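Local coordinates for exotoxin A (Pseudomonas aeruginosa, PDB 1IKP), which uses NAD to ADP-ribosylate eukaryotic elongation factor 2, halting protein synthesis in the host cell, at residues D6-C11 against L43-V48; V103-E108 against K144-A149; K114-E119 against C197-L202. The protein carries 2 engineered substitutions. All coordinates share one frame; numbering follows the deposited sequence.

Contact 1: residues D6-C11 against L43-V48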
loop_
_atom_site.group_PDB
_atom_site.type_symbol
_atom_site.label_atom_id
_atom_site.label_comp_id
_atom_site.label_asym_id
_atom_site.label_seq_id
_atom_site.Cartn_x
_atom_site.Cartn_y
_atom_site.Cartn_z
ATOM N N ASP A 6 -20.239 2.590 -33.868
ATOM C CA ASP A 6 -18.779 2.494 -33.877
ATOM C C ASP A 6 -18.247 3.514 -32.887
ATOM O O ASP A 6 -18.070 4.681 -33.213
ATOM C CB ASP A 6 -18.251 2.800 -35.283
ATOM C CG ASP A 6 -16.769 2.520 -35.427
ATOM O OD1 ASP A 6 -16.033 2.657 -34.429
ATOM O OD2 ASP A 6 -16.337 2.177 -36.550
ATOM N N LEU A 7 -17.999 3.052 -31.666
ATOM C CA LEU A 7 -17.533 3.912 -30.590
ATOM C C LEU A 7 -16.329 4.794 -30.904
ATOM O O LEU A 7 -16.363 6.015 -30.711
ATOM C CB LEU A 7 -17.218 3.053 -29.362
ATOM C CG LEU A 7 -16.652 3.740 -28.116
ATOM C CD1 LEU A 7 -17.708 4.604 -27.461
ATOM C CD2 LEU A 7 -16.164 2.666 -27.155
ATOM N N TRP A 8 -15.263 4.186 -31.398
ATOM C CA TRP A 8 -14.064 4.957 -31.656
ATOM C C TRP A 8 -14.077 5.846 -32.874
ATOM O O TRP A 8 -13.281 6.773 -32.965
ATOM C CB TRP A 8 -12.850 4.038 -31.685
ATOM C CG TRP A 8 -12.628 3.440 -30.350
ATOM C CD1 TRP A 8 -12.931 4.012 -29.145
ATOM C CD2 TRP A 8 -12.045 2.175 -30.060
ATOM N NE1 TRP A 8 -12.575 3.184 -28.128
ATOM C CE2 TRP A 8 -12.026 2.044 -28.650
ATOM C CE3 TRP A 8 -11.531 1.139 -30.846
ATOM C CZ2 TRP A 8 -11.514 0.914 -28.006
ATOM C CZ3 TRP A 8 -11.019 0.011 -30.211
ATOM C CH2 TRP A 8 -11.013 -0.092 -28.800
ATOM N N ASN A 9 -14.975 5.583 -33.808
ATOM C CA ASN A 9 -15.019 6.432 -34.980
ATOM C C ASN A 9 -16.074 7.514 -34.847
ATOM O O ASN A 9 -15.832 8.661 -35.217
ATOM C CB ASN A 9 -15.261 5.593 -36.233
ATOM C CG ASN A 9 -14.000 4.897 -36.706
ATOM O OD1 ASN A 9 -13.014 5.548 -37.050
ATOM N ND2 ASN A 9 -14.022 3.570 -36.718
ATOM N N GLU A 10 -17.220 7.165 -34.277
ATOM C CA GLU A 10 -18.323 8.110 -34.134
ATOM C C GLU A 10 -18.287 8.956 -32.872
ATOM O O GLU A 10 -18.823 10.061 -32.841
ATOM C CB GLU A 10 -19.655 7.365 -34.169
ATOM C CG GLU A 10 -19.984 6.684 -35.482
ATOM C CD GLU A 10 -21.039 5.600 -35.320
ATOM O OE1 GLU A 10 -21.977 5.781 -34.518
ATOM O OE2 GLU A 10 -20.934 4.570 -36.010
ATOM N N CYS A 11 -17.672 8.436 -31.818
ATOM C CA CYS A 11 -17.640 9.162 -30.564
ATOM C C CYS A 11 -16.274 9.715 -30.173
ATOM O O CYS A 11 -16.085 10.125 -29.024
ATOM C CB CYS A 11 -18.199 8.264 -29.450
ATOM S SG CYS A 11 -19.824 7.515 -29.827
ATOM N N LEU A 43 -2.776 -0.555 -21.793
ATOM C CA LEU A 43 -3.782 -0.012 -22.687
ATOM C C LEU A 43 -4.687 0.832 -21.798
ATOM O O LEU A 43 -5.181 0.338 -20.779
ATOM C CB LEU A 43 -4.621 -1.125 -23.320
ATOM C CG LEU A 43 -3.899 -1.925 -24.394
ATOM C CD1 LEU A 43 -4.634 -3.221 -24.669
ATOM C CD2 LEU A 43 -3.811 -1.063 -25.668
ATOM N N HIS A 44 -4.875 2.100 -22.159
ATOM C CA HIS A 44 -5.741 2.987 -21.398
ATOM C C HIS A 44 -6.970 3.300 -22.248
ATOM O O HIS A 44 -6.872 3.978 -23.291
ATOM C CB HIS A 44 -4.983 4.279 -21.057
ATOM C CG HIS A 44 -5.791 5.291 -20.308
ATOM N ND1 HIS A 44 -5.286 6.518 -19.935
ATOM C CD2 HIS A 44 -7.053 5.241 -19.818
ATOM C CE1 HIS A 44 -6.196 7.181 -19.247
ATOM N NE2 HIS A 44 -7.278 6.423 -19.160
ATOM N N TYR A 45 -8.104 2.756 -21.820
ATOM C CA TYR A 45 -9.402 2.951 -22.480
ATOM C C TYR A 45 -10.136 4.074 -21.760
ATOM O O TYR A 45 -10.205 4.080 -20.540
ATOM C CB TYR A 45 -10.263 1.688 -22.377
ATOM C CG TYR A 45 -9.764 0.507 -23.171
ATOM C CD1 TYR A 45 -10.282 0.224 -24.438
ATOM C CD2 TYR A 45 -8.772 -0.333 -22.658
ATOM C CE1 TYR A 45 -9.835 -0.864 -25.179
ATOM C CE2 TYR A 45 -8.312 -1.428 -23.396
ATOM C CZ TYR A 45 -8.842 -1.690 -24.647
ATOM O OH TYR A 45 -8.397 -2.768 -25.399
ATOM N N SER A 46 -10.701 5.032 -22.497
ATOM C CA SER A 46 -11.424 6.108 -21.828
ATOM C C SER A 46 -12.470 6.750 -22.736
ATOM O O SER A 46 -12.468 6.545 -23.949
ATOM C CB SER A 46 -10.452 7.183 -21.340
ATOM O OG SER A 46 -9.862 7.884 -22.430
ATOM N N MET A 47 -13.382 7.488 -22.117
ATOM C CA MET A 47 -14.421 8.224 -22.852
ATOM C C MET A 47 -15.082 9.147 -21.858
ATOM O O MET A 47 -15.113 8.872 -20.659
ATOM C CB MET A 47 -15.477 7.281 -23.450
ATOM C CG MET A 47 -16.276 6.479 -22.434
ATOM S SD MET A 47 -17.407 5.303 -23.192
ATOM C CE MET A 47 -16.302 3.916 -23.499
ATOM N N VAL A 48 -15.626 10.243 -22.363
ATOM C CA VAL A 48 -16.301 11.217 -21.530
ATOM C C VAL A 48 -17.804 11.043 -21.745
ATOM O O VAL A 48 -18.283 11.069 -22.880
ATOM C CB VAL A 48 -15.855 12.640 -21.911
ATOM C CG1 VAL A 48 -16.653 13.666 -21.125
ATOM C CG2 VAL A 48 -14.351 12.791 -21.644
#
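Tyr45 and Trp8 meet edge to edge, one of two side-chain pairs that hold the short helix 7-10 to strand 40-49. The tyrosine can be followed outward from its backbone. At CB the chain turns so that CG lies anti to the carbonyl carbon (chi1 -68°), which turns the CD1–CE1 edge toward the indole. CD1 on that edge of Tyr45 lies 3.8 Å from Trp8 CZ2, and the next atom, Tyr45 CE1, is closer still at 3.7 Å from the same carbon. Tyr45 CE1 also reaches Trp8 CH2 at 3.9 Å. The benzene end of the indole is thus its contact surface, and each partner lies near the plane of the other ring, so this pair meets through ring edges, not faces. At the tip, Tyr45 OH makes a probable hydrogen bond to the backbone O of Leu145. Trp101 stacks on the tyrosine ring from the neighbouring strand 97-106.

The second pair is Leu7 and Met47, whose side chains cross at about a right angle and touch through their terminal methyls, Leu7 CD2 to Met47 CE at 3.9 Å. The methionine is bent at chi3 (83°), and its methyl is the atom that reaches the leucine. The helix start is fixed by Asp6 as N-cap: its OD1 accepts from Asn9 N at 3.2 Å, and its OD2 takes Asn9 ND2 at 2.7 Å.

Leu7 and Trp8 also touch Met28 of strand 24-29, and Trp8 touches Val172 of strand 164-176, so this helix meets strands of two different sheets. Apolar packing between two sheets, with a short helix joining in, is characteristic of the concanavalin-like beta sandwich that forms the binding domain.

Contact 2: residues V103-E108 against K144-A149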
loop_
_atom_site.group_PDB
_atom_site.type_symbol
_atom_site.label_atom_id
_atom_site.label_comp_id
_atom_site.label_asym_id
_atom_site.label_seq_id
_atom_site.Cartn_x
_atom_site.Cartn_y
_atom_site.Cartn_z
ATOM N N VAL A 103 -5.863 -1.958 -19.101
ATOM C CA VAL A 103 -5.625 -3.378 -19.371
ATOM C C VAL A 103 -4.116 -3.552 -19.589
ATOM O O VAL A 103 -3.549 -2.976 -20.523
ATOM C CB VAL A 103 -6.400 -3.847 -20.623
ATOM C CG1 VAL A 103 -6.152 -5.354 -20.873
ATOM C CG2 VAL A 103 -7.895 -3.570 -20.427
ATOM N N PRO A 104 -3.443 -4.334 -18.721
ATOM C CA PRO A 104 -2.003 -4.522 -18.891
ATOM C C PRO A 104 -1.747 -5.549 -19.973
ATOM O O PRO A 104 -2.583 -6.413 -20.230
ATOM C CB PRO A 104 -1.554 -4.967 -17.501
ATOM C CG PRO A 104 -2.704 -5.830 -17.055
ATOM C CD PRO A 104 -3.938 -5.053 -17.527
ATOM N N ILE A 105 -0.596 -5.414 -20.632
ATOM C CA ILE A 105 -0.216 -6.357 -21.678
ATOM C C ILE A 105 1.234 -6.766 -21.422
ATOM O O ILE A 105 2.026 -6.011 -20.854
ATOM C CB ILE A 105 -0.403 -5.759 -23.118
ATOM C CG1 ILE A 105 0.378 -4.458 -23.269
ATOM C CG2 ILE A 105 -1.891 -5.559 -23.412
ATOM C CD1 ILE A 105 0.266 -3.853 -24.669
ATOM N N GLY A 106 1.563 -7.990 -21.810
ATOM C CA GLY A 106 2.907 -8.491 -21.590
ATOM C C GLY A 106 2.855 -9.885 -20.992
ATOM O O GLY A 106 1.843 -10.284 -20.417
ATOM N N HIS A 107 3.952 -10.621 -21.126
ATOM C CA HIS A 107 4.055 -11.994 -20.631
ATOM C C HIS A 107 3.876 -12.244 -19.130
ATOM O O HIS A 107 3.284 -13.252 -18.745
ATOM C CB HIS A 107 5.391 -12.590 -21.077
ATOM C CG HIS A 107 5.520 -12.730 -22.562
ATOM N ND1 HIS A 107 6.718 -13.012 -23.182
ATOM C CD2 HIS A 107 4.598 -12.636 -23.551
ATOM C CE1 HIS A 107 6.529 -13.085 -24.489
ATOM N NE2 HIS A 107 5.252 -12.861 -24.737
ATOM N N GLU A 108 4.393 -11.356 -18.284
ATOM C CA GLU A 108 4.268 -11.535 -16.835
ATOM C C GLU A 108 3.363 -10.474 -16.211
ATOM O O GLU A 108 3.525 -10.062 -15.064
ATOM C CB GLU A 108 5.650 -11.491 -16.190
ATOM C CG GLU A 108 6.534 -12.666 -16.577
ATOM C CD GLU A 108 7.935 -12.551 -16.016
ATOM O OE1 GLU A 108 8.072 -12.382 -14.785
ATOM O OE2 GLU A 108 8.899 -12.635 -16.808
ATOM N N LYS A 144 -8.556 -11.175 -23.982
ATOM C CA LYS A 144 -9.760 -10.872 -24.744
ATOM C C LYS A 144 -10.137 -9.399 -24.628
ATOM O O LYS A 144 -10.543 -8.774 -25.602
ATOM C CB LYS A 144 -10.930 -11.734 -24.269
ATOM C CG LYS A 144 -12.168 -11.585 -25.133
ATOM C CD LYS A 144 -13.309 -12.468 -24.653
ATOM C CE LYS A 144 -14.434 -12.511 -25.678
ATOM N NZ LYS A 144 -14.948 -11.139 -26.019
ATOM N N LEU A 145 -10.007 -8.844 -23.431
ATOM C CA LEU A 145 -10.327 -7.436 -23.237
ATOM C C LEU A 145 -9.384 -6.526 -24.019
ATOM O O LEU A 145 -9.777 -5.417 -24.401
ATOM C CB LEU A 145 -10.277 -7.081 -21.750
ATOM C CG LEU A 145 -11.355 -7.772 -20.913
ATOM C CD1 LEU A 145 -11.108 -7.486 -19.455
ATOM C CD2 LEU A 145 -12.738 -7.272 -21.318
ATOM N N ALA A 146 -8.161 -6.993 -24.279
ATOM C CA ALA A 146 -7.155 -6.205 -25.006
ATOM C C ALA A 146 -7.167 -6.419 -26.516
ATOM O O ALA A 146 -6.303 -5.875 -27.226
ATOM C CB ALA A 146 -5.766 -6.514 -24.469
ATOM N N ARG A 147 -8.115 -7.209 -27.013
ATOM C CA ARG A 147 -8.172 -7.452 -28.449
ATOM C C ARG A 147 -9.573 -7.393 -29.043
ATOM O O ARG A 147 -9.788 -6.728 -30.058
ATOM C CB ARG A 147 -7.526 -8.798 -28.786
ATOM C CG ARG A 147 -8.203 -10.002 -28.169
ATOM C CD ARG A 147 -7.421 -11.263 -28.474
ATOM N NE ARG A 147 -6.040 -11.155 -28.014
ATOM C CZ ARG A 147 -5.134 -12.121 -28.127
ATOM N NH1 ARG A 147 -5.461 -13.277 -28.689
ATOM N NH2 ARG A 147 -3.900 -11.929 -27.678
ATOM N N ASP A 148 -10.526 -8.072 -28.414
ATOM C CA ASP A 148 -11.882 -8.092 -28.935
ATOM C C ASP A 148 -12.918 -8.266 -27.841
ATOM O O ASP A 148 -13.047 -9.342 -27.265
ATOM C CB ASP A 148 -12.019 -9.217 -29.968
ATOM C CG ASP A 148 -13.424 -9.332 -30.534
ATOM O OD1 ASP A 148 -13.999 -8.299 -30.938
ATOM O OD2 ASP A 148 -13.947 -10.464 -30.588
ATOM N N ALA A 149 -13.624 -7.181 -27.549
ATOM C CA ALA A 149 -14.689 -7.180 -26.545
ATOM C C ALA A 149 -15.756 -6.194 -27.012
ATOM O O ALA A 149 -15.480 -5.320 -27.835
ATOM C CB ALA A 149 -14.137 -6.767 -25.171
#
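Val103 and Ala146 carry most of this contact, with Leu145 adding a third apolar surface beside them. The backbones come nearest at the first pair, 6.5 Å between Val103 CA and Ala146 CA, a separation bridged by methyl groups and no hydrogen bond. Val103 presents a different branch to each partner. CG1, anti to the backbone N (chi1 -179°), meets Ala146 CB at 3.8 Å, whereas Val103 CG2 only approaches Leu145 CB, at 4.4 Å. The same Ala146 methyl touches Ile105 CG2 at 4.1 Å, so that one small side chain lies against two residues on the same side of strand 97-106; Pro104, between them, points away and packs on Trp187.

The contact belongs to the interior of the beta sandwich. Strand 97-106 lies in the large mixed sheet, while Ala146 follows helix 139-145 and precedes strand 148-155 of the six-stranded antiparallel sheet. Leu145 reaches that second sheet directly through Ile60.

The turn out of the helix is held by Lys144 through both its backbone and its side chain. Its backbone O accepts two bonds, from Asp148 N at 2.9 Å and from Arg147 N at 3.2 Å. The side chain runs out extended and bends only at its last torsion, where Lys144 NZ donates to Asp148 O at 2.9 Å, with a C=O...N angle of 145°, and also forms a salt bridge with Asp61.

Contact 3: residues K114-E119 against C197-L202. Engineered in segment 197-202: Gln201 (natural residue Pro).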
loop_
_atom_site.group_PDB
_atom_site.type_symbol
_atom_site.label_atom_id
_atom_site.label_comp_id
_atom_site.label_asym_id
_atom_site.label_seq_id
_atom_site.Cartn_x
_atom_site.Cartn_y
_atom_site.Cartn_z
ATOM N N LYS A 114 -7.603 -2.088 -13.984
ATOM C CA LYS A 114 -7.870 -0.984 -13.057
ATOM C C LYS A 114 -9.003 -0.197 -13.693
ATOM O O LYS A 114 -9.100 -0.125 -14.919
ATOM C CB LYS A 114 -6.690 -0.014 -12.914
ATOM C CG LYS A 114 -5.400 -0.645 -12.445
ATOM C CD LYS A 114 -5.575 -1.421 -11.151
ATOM C CE LYS A 114 -4.217 -1.914 -10.629
ATOM N NZ LYS A 114 -4.435 -3.146 -9.866
ATOM N N VAL A 115 -9.858 0.368 -12.851
ATOM C CA VAL A 115 -10.966 1.198 -13.319
ATOM C C VAL A 115 -10.993 2.456 -12.456
ATOM O O VAL A 115 -10.820 2.386 -11.233
ATOM C CB VAL A 115 -12.325 0.455 -13.175
ATOM C CG1 VAL A 115 -13.480 1.350 -13.690
ATOM C CG2 VAL A 115 -12.288 -0.839 -13.962
ATOM N N PHE A 116 -11.187 3.613 -13.084
ATOM C CA PHE A 116 -11.316 4.837 -12.307
ATOM C C PHE A 116 -12.171 5.868 -13.039
ATOM O O PHE A 116 -12.348 5.803 -14.271
ATOM C CB PHE A 116 -9.962 5.431 -11.895
ATOM C CG PHE A 116 -9.065 5.759 -13.025
ATOM C CD1 PHE A 116 -8.140 4.836 -13.493
ATOM C CD2 PHE A 116 -9.123 7.011 -13.620
ATOM C CE1 PHE A 116 -7.279 5.162 -14.540
ATOM C CE2 PHE A 116 -8.257 7.327 -14.670
ATOM C CZ PHE A 116 -7.345 6.409 -15.124
ATOM N N ILE A 117 -12.716 6.778 -12.247
ATOM C CA ILE A 117 -13.643 7.801 -12.733
ATOM C C ILE A 117 -13.134 9.201 -12.443
ATOM O O ILE A 117 -12.640 9.478 -11.352
ATOM C CB ILE A 117 -15.014 7.631 -12.005
ATOM C CG1 ILE A 117 -15.597 6.238 -12.231
ATOM C CG2 ILE A 117 -15.997 8.712 -12.440
ATOM C CD1 ILE A 117 -15.842 5.888 -13.654
ATOM N N HIS A 118 -13.269 10.087 -13.422
ATOM C CA HIS A 118 -12.898 11.485 -13.212
ATOM C C HIS A 118 -14.157 12.317 -13.371
ATOM O O HIS A 118 -14.871 12.181 -14.364
ATOM C CB HIS A 118 -11.853 11.956 -14.232
ATOM C CG HIS A 118 -10.481 11.419 -13.975
ATOM N ND1 HIS A 118 -9.516 11.335 -14.957
ATOM C CD2 HIS A 118 -9.916 10.932 -12.848
ATOM C CE1 HIS A 118 -8.416 10.815 -14.442
ATOM N NE2 HIS A 118 -8.631 10.561 -13.165
ATOM N N GLU A 119 -14.481 13.129 -12.379
ATOM C CA GLU A 119 -15.644 13.996 -12.535
ATOM C C GLU A 119 -15.129 15.296 -13.157
ATOM O O GLU A 119 -14.060 15.773 -12.807
ATOM C CB GLU A 119 -16.292 14.212 -11.189
ATOM C CG GLU A 119 -16.710 12.872 -10.591
ATOM C CD GLU A 119 -17.712 13.010 -9.480
ATOM O OE1 GLU A 119 -17.373 12.694 -8.323
ATOM O OE2 GLU A 119 -18.837 13.450 -9.779
ATOM N N CYS A 197 1.503 7.728 -13.069
ATOM C CA CYS A 197 2.712 8.206 -13.728
ATOM C C CYS A 197 2.913 7.523 -15.074
ATOM O O CYS A 197 3.691 7.993 -15.904
ATOM C CB CYS A 197 3.925 7.941 -12.826
ATOM S SG CYS A 197 3.907 8.832 -11.241
ATOM N N LEU A 198 2.226 6.409 -15.306
ATOM C CA LEU A 198 2.355 5.706 -16.582
ATOM C C LEU A 198 1.388 6.254 -17.639
ATOM O O LEU A 198 1.513 5.943 -18.832
ATOM C CB LEU A 198 2.048 4.222 -16.409
ATOM C CG LEU A 198 2.744 3.465 -15.291
ATOM C CD1 LEU A 198 2.360 2.011 -15.369
ATOM C CD2 LEU A 198 4.238 3.628 -15.407
ATOM N N LEU A 199 0.454 7.084 -17.201
ATOM C CA LEU A 199 -0.599 7.583 -18.080
ATOM C C LEU A 199 -0.389 9.025 -18.512
ATOM O O LEU A 199 -0.561 9.950 -17.729
ATOM C CB LEU A 199 -1.948 7.424 -17.362
ATOM C CG LEU A 199 -2.180 6.037 -16.711
ATOM C CD1 LEU A 199 -3.480 6.063 -15.924
ATOM C CD2 LEU A 199 -2.197 4.962 -17.781
ATOM N N ASP A 200 -0.031 9.201 -19.776
ATOM C CA ASP A 200 0.217 10.532 -20.310
ATOM C C ASP A 200 -0.998 11.434 -20.163
ATOM O O ASP A 200 -0.867 12.637 -19.938
ATOM C CB ASP A 200 0.626 10.433 -21.780
ATOM C CG ASP A 200 1.940 9.697 -21.968
ATOM O OD1 ASP A 200 2.038 8.525 -21.540
ATOM O OD2 ASP A 200 2.876 10.291 -22.541
ATOM N N GLN A 201 -2.183 10.850 -20.277
ATOM C CA GLN A 201 -3.413 11.617 -20.165
ATOM C C GLN A 201 -3.571 12.261 -18.794
ATOM O O GLN A 201 -4.381 13.173 -18.622
ATOM C CB GLN A 201 -4.613 10.715 -20.474
ATOM C CG GLN A 201 -4.679 10.280 -21.934
ATOM C CD GLN A 201 -5.606 9.103 -22.159
ATOM O OE1 GLN A 201 -6.756 9.109 -21.716
ATOM N NE2 GLN A 201 -5.112 8.086 -22.860
ATOM N N LEU A 202 -2.777 11.809 -17.826
ATOM C CA LEU A 202 -2.845 12.343 -16.473
ATOM C C LEU A 202 -1.525 12.928 -15.958
ATOM O O LEU A 202 -1.272 12.950 -14.745
ATOM C CB LEU A 202 -3.328 11.252 -15.515
ATOM C CG LEU A 202 -4.757 10.767 -15.762
ATOM C CD1 LEU A 202 -5.160 9.804 -14.663
ATOM C CD2 LEU A 202 -5.709 11.957 -15.796
#
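Phe116 has CG lodged between its backbone N and carbonyl carbon (chi1 59°), whereas His118 turns CG anti to its carbonyl carbon (chi1 -74°); these torsions set the phenyl ring against Leu199 and Leu202, and the imidazole against Leu202. Both rings stand on strand 112-120 of the large sheet of the beta sandwich, covered by the loop between helices 188-191 and 205-210. Phe116 and His118, two apart, project from the same side of the strand. Leu199 and Leu202 come from the opposite direction to meet them, and methyls of both touch the phenyl ring obliquely: Leu199 CD1 lies 4.0 Å from Phe116 CZ, and Leu202 CD1 is 4.0 Å from Phe116 CE2. The two leucines are themselves tied together by a backbone bond, Leu202 N to Leu199 O at 2.9 Å, which closes the turn containing the engineered Gln201.

The loop also rests on strand 40-49, where Leu199 touches His44. Leu202 packs on His118 as well, its CD2 at an approach too short to interpret closely. Leu202 CD1 stands in the imidazole plane at the edge, 3.4 Å from His118 CE1.

All three contacts are buried, and none has a hydrogen bond between its own segments; the difference lies in which side of the large sheet each uses. Contacts 1 and 2 lie between the two sheets and share neighbouring strands, paired by a probable bond from Leu43 N to Val103 O (2.8 Å); contact 1 joins rings and aliphatic groups, whereas contact 2 is purely aliphatic. Contact 3 lies on the other side: His44, adjacent in sequence to Tyr45, faces Phe116, Leu199 and the engineered Gln201 there. Contact 3 also includes an imidazole, that of His118. Contacts 2 and 3 stay about 5 Å apart at their nearest atoms, though their strands 97-106 and 112-120 are neighbours.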